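BAT-2 beta-lactamase (Bacillus atrophaeus, PDB 6W5G) is a class D beta-lactamase that hydrolyses the beta-lactam ring of antibiotics and so probably helps its Bacillus host resist them. Local coordinates at residues V197-M200 / M201-E204; L168-P172 / L173-D177. All blocks are in the same frame, centred on the assembly; numbering follows the deposited sequence.

Overall arrangement
Interactions 1 and 2 mark the start of one helix and the end of the next: residues 168-177 open helix 172-184, whereas the segment 197-204 leads out of helix 191-200 into edge strand 202-205. Their centres are 20 Å apart, on opposite sides of the chain's centre, and their nearest atoms about 8 Å apart. Lys198 of interaction 1 nevertheless reaches back to Leu182 and Glu185, near the far end of the helix that interaction 2 starts. Both also border the segment carrying carboxylated Lys79, the modified lysine characteristic of class D active sites: in interaction 2 Glu175 hydrogen-bonds Thr77, and in interaction 1 Val197 and Met201 touch Val80.

Interaction 1: V197-M200 / M201-E204; sequences VKRM and MIQE. With EDO (1,2-ethanediol), chain G; EDO (1,2-ethanediol), chain D.
The chain turns out of helix 191-200 with Met201 N donating to Lys198 O at 3.0 Å and more weakly to Val197 O at 3.2 Å, before Ile202 N bonds to Arg199 O at 3.1 Å. The acceptors of the two stronger bonds lie three residues back, giving a tighter turn than the four-residue spacing of an alpha helix. A water bridges the turn, donating to Ile202 O at 2.9 Å and weakly to Arg199 O. Ile202 lays its branch over the same carbonyl, CG1 being 3.4 Å from Arg199 O, while its CD1 meets Arg199 CG at 4.0 Å, the two side chains running obliquely to each other. Arg199 offers that methylene because its CG is set beside its own carbonyl carbon (chi1 -156°). Met201, still in the turn, already makes a backbone hydrogen bond with Gly213, directly before the Lys-Thr-Gly motif; at Ile202 the edge strand of the large antiparallel sheet of the penicillin-binding-protein fold begins, and Gln203 and Glu204 both face Leu211 in a classic beta bulge. Met201 CG passes 3.3 Å from Val197 O. The Met201 side chain continues onto Val80 and Met121, while Val197 packs against helix 81-88 and Met200 lies between that helix and helix 117-122. Lys198 leaves the helix away from residues 201-204, and a bend at chi3 (-80°) brings NZ to Glu185 in a salt bridge and to Leu182 O, as Arg199 NH2 makes its own salt bridge to Glu95. Two 1,2-ethanediol molecules, probably from the crystallisation liquor, add to these bonds: Lys198 NZ donates to O2 of one at 3.0 Å, and Arg199 NH2 to O1 of the second, which sits at the edge of the guanidinium group.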
ATOM      1  N   VAL A 197      10.629   2.888   5.331  1.00  9.21           N
ATOM      2  CA  VAL A 197       9.539   2.229   4.622  1.00  9.20           C
ATOM      3  C   VAL A 197       8.935   3.168   3.587  1.00  9.49           C
ATOM      4  O   VAL A 197       8.608   2.752   2.472  1.00  9.56           O
ATOM      5  CB  VAL A 197       8.492   1.678   5.610  1.00 10.09           C
ATOM      6  CG1 VAL A 197       7.258   1.168   4.852  1.00 11.09           C
ATOM      7  CG2 VAL A 197       9.110   0.547   6.452  1.00 10.78           C
ATOM      8  N   LYS A 198       8.781   4.450   3.932  1.00 10.02           N
ATOM      9  CA  LYS A 198       8.304   5.388   2.922  1.00  8.69           C
ATOM     10  C   LYS A 198       9.249   5.441   1.723  1.00  9.84           C
ATOM     11  O   LYS A 198       8.799   5.426   0.572  1.00 10.39           O
ATOM     12  CB  LYS A 198       8.043   6.765   3.538  1.00 10.08           C
ATOM     13  CG  LYS A 198       6.749   6.767   4.378  1.00 10.74           C
ATOM     14  CD  LYS A 198       6.388   8.147   4.921  1.00 11.47           C
ATOM     15  CE  LYS A 198       7.203   8.486   6.163  1.00 12.40           C
ATOM     16  NZ  LYS A 198       6.824   9.824   6.703  1.00 13.73           N
ATOM     17  N   ARG A 199      10.564   5.461   1.965  1.00  9.43           N
ATOM     18  CA  ARG A 199      11.518   5.453   0.856  1.00 10.77           C
ATOM     19  C   ARG A 199      11.371   4.189   0.011  1.00  9.88           C
ATOM     20  O   ARG A 199      11.487   4.238  -1.227  1.00 11.15           O
ATOM     21  CB  ARG A 199      12.941   5.566   1.404  1.00 15.03           C
ATOM     22  CG  ARG A 199      13.952   6.132   0.451  1.00 20.15           C
ATOM     23  CD  ARG A 199      15.142   6.654   1.266  1.00 21.42           C
ATOM     24  NE  ARG A 199      15.751   5.604   2.088  1.00 26.36           N
ATOM     25  CZ  ARG A 199      15.894   5.670   3.410  1.00 27.94           C
ATOM     26  NH1 ARG A 199      15.464   6.738   4.072  1.00 29.56           N
ATOM     27  NH2 ARG A 199      16.462   4.667   4.075  1.00 27.79           N
ATOM     28  N   MET A 200      11.116   3.046   0.663  1.00  9.01           N
ATOM     29  CA  MET A 200      10.911   1.799  -0.073  1.00  9.21           C
ATOM     30  C   MET A 200       9.688   1.854  -0.975  1.00  8.85           C
ATOM     31  O   MET A 200       9.608   1.079  -1.937  1.00 10.29           O
ATOM     32  CB  MET A 200      10.734   0.626   0.893  1.00  9.83           C
ATOM     33  CG  MET A 200      12.034   0.145   1.525  1.00 11.72           C
ATOM     34  SD  MET A 200      11.754  -0.875   2.980  1.00 14.40           S
ATOM     35  CE  MET A 200      10.334  -1.867   2.525  1.00 14.07           C
ATOM     36  N   MET A 201       8.740   2.750  -0.692  1.00  9.22           N
ATOM     37  CA  MET A 201       7.523   2.878  -1.482  1.00  9.48           C
ATOM     38  C   MET A 201       7.693   3.765  -2.708  1.00  8.83           C
ATOM     39  O   MET A 201       6.745   3.897  -3.484  1.00  9.66           O
ATOM     40  CB  MET A 201       6.389   3.454  -0.625  1.00  9.94           C
ATOM     41  CG  MET A 201       5.951   2.547   0.507  1.00 10.36           C
ATOM     42  SD  MET A 201       4.799   3.353   1.637  1.00 11.48           S
ATOM     43  CE  MET A 201       3.390   3.582   0.560  1.00 13.02           C
ATOM     44  N   ILE A 202       8.861   4.378  -2.910  1.00  9.37           N
ATOM     45  CA  ILE A 202       8.999   5.313  -4.024  1.00  9.80           C
ATOM     46  C   ILE A 202       8.808   4.568  -5.337  1.00  9.83           C
ATOM     47  O   ILE A 202       9.508   3.588  -5.621  1.00 11.69           O
ATOM     48  CB  ILE A 202      10.345   6.043  -3.975  1.00 10.34           C
ATOM     49  CG1 ILE A 202      10.360   7.032  -2.809  1.00 10.99           C
ATOM     50  CG2 ILE A 202      10.593   6.776  -5.293  1.00 11.95           C
ATOM     51  CD1 ILE A 202      11.727   7.597  -2.500  1.00 12.66           C
ATOM     52  N   GLN A 203       7.865   5.044  -6.149  1.00 10.39           N
ATOM     53  CA  GLN A 203       7.552   4.488  -7.460  1.00 11.92           C
ATOM     54  C   GLN A 203       8.177   5.287  -8.585  1.00 12.84           C
ATOM     55  O   GLN A 203       8.691   4.702  -9.544  1.00 15.47           O
ATOM     56  CB  GLN A 203       6.033   4.498  -7.670  1.00 13.73           C
ATOM     57  CG  GLN A 203       5.285   3.643  -6.687  1.00 15.93           C
ATOM     58  CD  GLN A 203       5.419   2.189  -7.011  1.00 18.92           C
ATOM     59  OE1 GLN A 203       4.878   1.723  -8.007  1.00 21.07           O
ATOM     60  NE2 GLN A 203       6.170   1.461  -6.194  1.00 20.76           N
ATOM     61  N   GLU A 204       8.101   6.611  -8.504  1.00 13.38           N
ATOM     62  CA  GLU A 204       8.668   7.500  -9.507  1.00 15.83           C
ATOM     63  C   GLU A 204       9.261   8.688  -8.778  1.00 14.66           C
ATOM     64  O   GLU A 204       8.599   9.299  -7.934  1.00 15.63           O
ATOM     65  CB  GLU A 204       7.597   8.019 -10.484  1.00 17.76           C
ATOM     66  CG  GLU A 204       6.818   6.943 -11.212  1.00 21.03           C
ATOM     67  CD  GLU A 204       5.626   7.478 -11.991  1.00 23.66           C
ATOM     68  OE1 GLU A 204       5.492   8.712 -12.136  1.00 22.80           O
ATOM     69  OE2 GLU A 204       4.820   6.649 -12.470  1.00 26.01           O
TER
HETATM   70  C1  EDO G 305       8.707  11.306   3.093  1.00 33.67           C
HETATM   71  O1  EDO G 305       9.064  10.383   4.134  1.00 31.98           O
HETATM   72  C2  EDO G 305       7.988  12.494   3.717  1.00 34.81           C
HETATM   73  O2  EDO G 305       7.074  11.998   4.703  1.00 34.91           O
HETATM   74  C1  EDO D 302      19.131   5.954   6.237  1.00 47.40           C
HETATM   75  O1  EDO D 302      17.776   5.609   6.548  1.00 48.17           O
HETATM   76  C2  EDO D 302      20.039   5.420   7.337  1.00 47.33           C
HETATM   77  O2  EDO D 302      19.717   4.048   7.585  1.00 47.46           O
HETATM   78  O   HOH W   1      11.858   2.620  -4.246  1.00 23.89           O

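Interaction 2: L168-P172 / L173-D177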
ATOM      1  N   LEU A 168      -7.835 -11.150   7.040  1.00 10.43           N
ATOM      2  CA  LEU A 168      -7.667  -9.736   7.346  1.00 10.47           C
ATOM      3  C   LEU A 168      -8.396  -8.902   6.306  1.00 10.21           C
ATOM      4  O   LEU A 168      -8.275  -9.151   5.100  1.00 10.96           O
ATOM      5  CB  LEU A 168      -6.183  -9.368   7.367  1.00  9.97           C
ATOM      6  CG  LEU A 168      -5.804  -7.910   7.666  1.00 10.17           C
ATOM      7  CD1 LEU A 168      -6.287  -7.475   9.056  1.00 11.99           C
ATOM      8  CD2 LEU A 168      -4.292  -7.727   7.549  1.00 10.94           C
ATOM      9  N   LYS A 169      -9.174  -7.926   6.774  1.00 11.11           N
ATOM     10  CA  LYS A 169      -9.912  -7.037   5.887  1.00 11.92           C
ATOM     11  C   LYS A 169      -9.819  -5.609   6.394  1.00 11.34           C
ATOM     12  O   LYS A 169      -9.838  -5.362   7.605  1.00 12.34           O
ATOM     13  CB  LYS A 169     -11.387  -7.459   5.736  1.00 13.95           C
ATOM     14  CG  LYS A 169     -11.542  -8.832   5.103  1.00 16.88           C
ATOM     15  CD  LYS A 169     -12.978  -9.240   4.969  1.00 20.90           C
ATOM     16  CE  LYS A 169     -13.061 -10.690   4.539  1.00 24.02           C
ATOM     17  NZ  LYS A 169     -14.472 -11.100   4.339  1.00 26.76           N
ATOM     18  N   ILE A 170      -9.734  -4.673   5.453  1.00 10.45           N
ATOM     19  CA  ILE A 170      -9.567  -3.255   5.747  1.00  9.69           C
ATOM     20  C   ILE A 170     -10.258  -2.476   4.635  1.00  9.84           C
ATOM     21  O   ILE A 170     -10.224  -2.887   3.470  1.00 11.14           O
ATOM     22  CB  ILE A 170      -8.063  -2.901   5.914  1.00 10.22           C
ATOM     23  CG1 ILE A 170      -7.890  -1.454   6.354  1.00 10.45           C
ATOM     24  CG2 ILE A 170      -7.247  -3.182   4.632  1.00 11.18           C
ATOM     25  CD1 ILE A 170      -6.469  -1.110   6.815  1.00 10.91           C
ATOM     26  N   SER A 171     -10.921  -1.371   4.989  1.00  9.83           N
ATOM     27  CA  SER A 171     -11.618  -0.626   3.949  1.00 10.24           C
ATOM     28  C   SER A 171     -10.663   0.329   3.241  1.00 10.62           C
ATOM     29  O   SER A 171      -9.603   0.682   3.775  1.00 10.55           O
ATOM     30  CB  SER A 171     -12.787   0.168   4.534  1.00 10.58           C
ATOM     31  OG  SER A 171     -12.334   1.273   5.280  1.00 11.61           O
ATOM     32  N   PRO A 172     -11.003   0.741   2.015  1.00 10.35           N
ATOM     33  CA  PRO A 172     -10.207   1.793   1.366  1.00 10.28           C
ATOM     34  C   PRO A 172     -10.031   3.043   2.220  1.00 10.90           C
ATOM     35  O   PRO A 172      -8.926   3.603   2.248  1.00  9.88           O
ATOM     36  CB  PRO A 172     -10.973   2.039   0.058  1.00 11.05           C
ATOM     37  CG  PRO A 172     -11.554   0.687  -0.264  1.00 10.05           C
ATOM     38  CD  PRO A 172     -11.952   0.113   1.075  1.00 10.09           C
ATOM     39  N   LEU A 173     -11.077   3.487   2.932  1.00 10.79           N
ATOM     40  CA  LEU A 173     -10.925   4.652   3.802  1.00 11.74           C
ATOM     41  C   LEU A 173      -9.973   4.364   4.955  1.00 11.15           C
ATOM     42  O   LEU A 173      -9.170   5.228   5.332  1.00 11.57           O
ATOM     43  CB  LEU A 173     -12.286   5.120   4.321  1.00 12.32           C
ATOM     44  CG  LEU A 173     -13.117   5.913   3.307  1.00 14.68           C
ATOM     45  CD1 LEU A 173     -14.579   5.974   3.721  1.00 16.17           C
ATOM     46  CD2 LEU A 173     -12.554   7.327   3.135  1.00 16.38           C
ATOM     47  N   GLU A 174     -10.040   3.156   5.523  1.00 11.07           N
ATOM     48  CA  GLU A 174      -9.104   2.779   6.576  1.00 11.28           C
ATOM     49  C   GLU A 174      -7.670   2.703   6.052  1.00  9.94           C
ATOM     50  O   GLU A 174      -6.726   3.063   6.769  1.00 10.96           O
ATOM     51  CB  GLU A 174      -9.533   1.452   7.203  1.00 11.24           C
ATOM     52  CG  GLU A 174     -10.777   1.568   8.062  1.00 12.75           C
ATOM     53  CD  GLU A 174     -11.338   0.228   8.525  1.00 15.56           C
ATOM     54  OE1 GLU A 174     -11.228  -0.788   7.807  1.00 13.23           O
ATOM     55  OE2 GLU A 174     -11.921   0.194   9.627  1.00 21.48           O
ATOM     56  N   GLU A 175      -7.481   2.229   4.811  1.00  9.75           N
ATOM     57  CA  GLU A 175      -6.151   2.269   4.204  1.00  9.74           C
ATOM     58  C   GLU A 175      -5.666   3.707   4.049  1.00 10.15           C
ATOM     59  O   GLU A 175      -4.494   4.007   4.315  1.00 10.36           O
ATOM     60  CB  GLU A 175      -6.151   1.551   2.850  1.00 11.20           C
ATOM     61  CG  GLU A 175      -6.249   0.023   2.957  1.00 11.70           C
ATOM     62  CD  GLU A 175      -5.000  -0.712   2.479  1.00 11.48           C
ATOM     63  OE1 GLU A 175      -3.902  -0.101   2.439  1.00 13.20           O
ATOM     64  OE2 GLU A 175      -5.127  -1.928   2.172  1.00 11.88           O
ATOM     65  N   LYS A 176      -6.562   4.615   3.643  1.00  9.63           N
ATOM     66  CA  LYS A 176      -6.177   6.019   3.527  1.00 10.49           C
ATOM     67  C   LYS A 176      -5.730   6.563   4.872  1.00 10.97           C
ATOM     68  O   LYS A 176      -4.716   7.267   4.959  1.00 11.39           O
ATOM     69  CB  LYS A 176      -7.343   6.842   2.971  1.00 12.27           C
ATOM     70  CG  LYS A 176      -7.059   8.340   2.836  1.00 14.00           C
ATOM     71  CD  LYS A 176      -7.505   9.128   4.070  1.00 15.65           C
ATOM     72  CE  LYS A 176      -8.999   9.074   4.268  1.00 18.54           C
ATOM     73  NZ  LYS A 176      -9.420   9.860   5.475  1.00 21.80           N
ATOM     74  N   ASP A 177      -6.480   6.247   5.937  1.00 10.92           N
ATOM     75  CA  ASP A 177      -6.105   6.713   7.268  1.00 12.36           C
ATOM     76  C   ASP A 177      -4.754   6.154   7.683  1.00 11.00           C
ATOM     77  O   ASP A 177      -3.927   6.876   8.251  1.00 11.39           O
ATOM     78  CB  ASP A 177      -7.168   6.317   8.295  1.00 14.41           C
ATOM     79  CG  ASP A 177      -8.450   7.107   8.141  1.00 19.86           C
ATOM     80  OD1 ASP A 177      -8.420   8.210   7.551  1.00 21.57           O
ATOM     81  OD2 ASP A 177      -9.490   6.623   8.625  1.00 23.69           O
TER
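Ser171 O receives Glu175 N at 2.8 Å, the first full alpha-helical bond of helix 172-184. Ser171 is the N-cap of this helix and forms a capping box with Glu174. Its OG accepts Glu174 N at 3.0 Å, and in return Ser171 N donates to Glu174 OE1 at 2.9 Å with an almost straight N-H (168°). The reciprocal pair satisfies a backbone N-H at the helix start and helps fix the rotation of both side chains. OG reaches the amide because it sits between its own backbone N and carbonyl carbon (chi1 72°), and this also puts it 3.2 Å from Glu174 CG. Glu174 then runs extended, returning its carboxylate alongside the serine; OE1 is met on its anti side, 18° out of the carboxylate plane. A salt bridge from OE2 to Arg71 holds the other oxygen, so the group is gripped at both ends, and the positive partner would help keep it charged. Ile170, the residue before the cap, packs on the base of Glu174 and on the outer end of Glu175. Its CG1 meets Glu174 CB at 3.4 Å, while CG2 faces Glu175 OE2, the side chains of Ile170 and Glu175 crossing at about a right angle. Glu175 OE2 is itself hydrogen-bonded to Thr77, within the Ser-x-x-Lys motif of the family. Pro172 occupies the first helical turn, where lacking an N-H costs nothing, and packs on strands 48-54, 225-233 and 236-244, seating the helix on one face of the central sheet. Its carbonyl takes Lys176 N at 2.9 Å. One turn on, Lys176 NZ closes a salt bridge with Asp177 OD1 at 2.8 Å, approaching on the syn side.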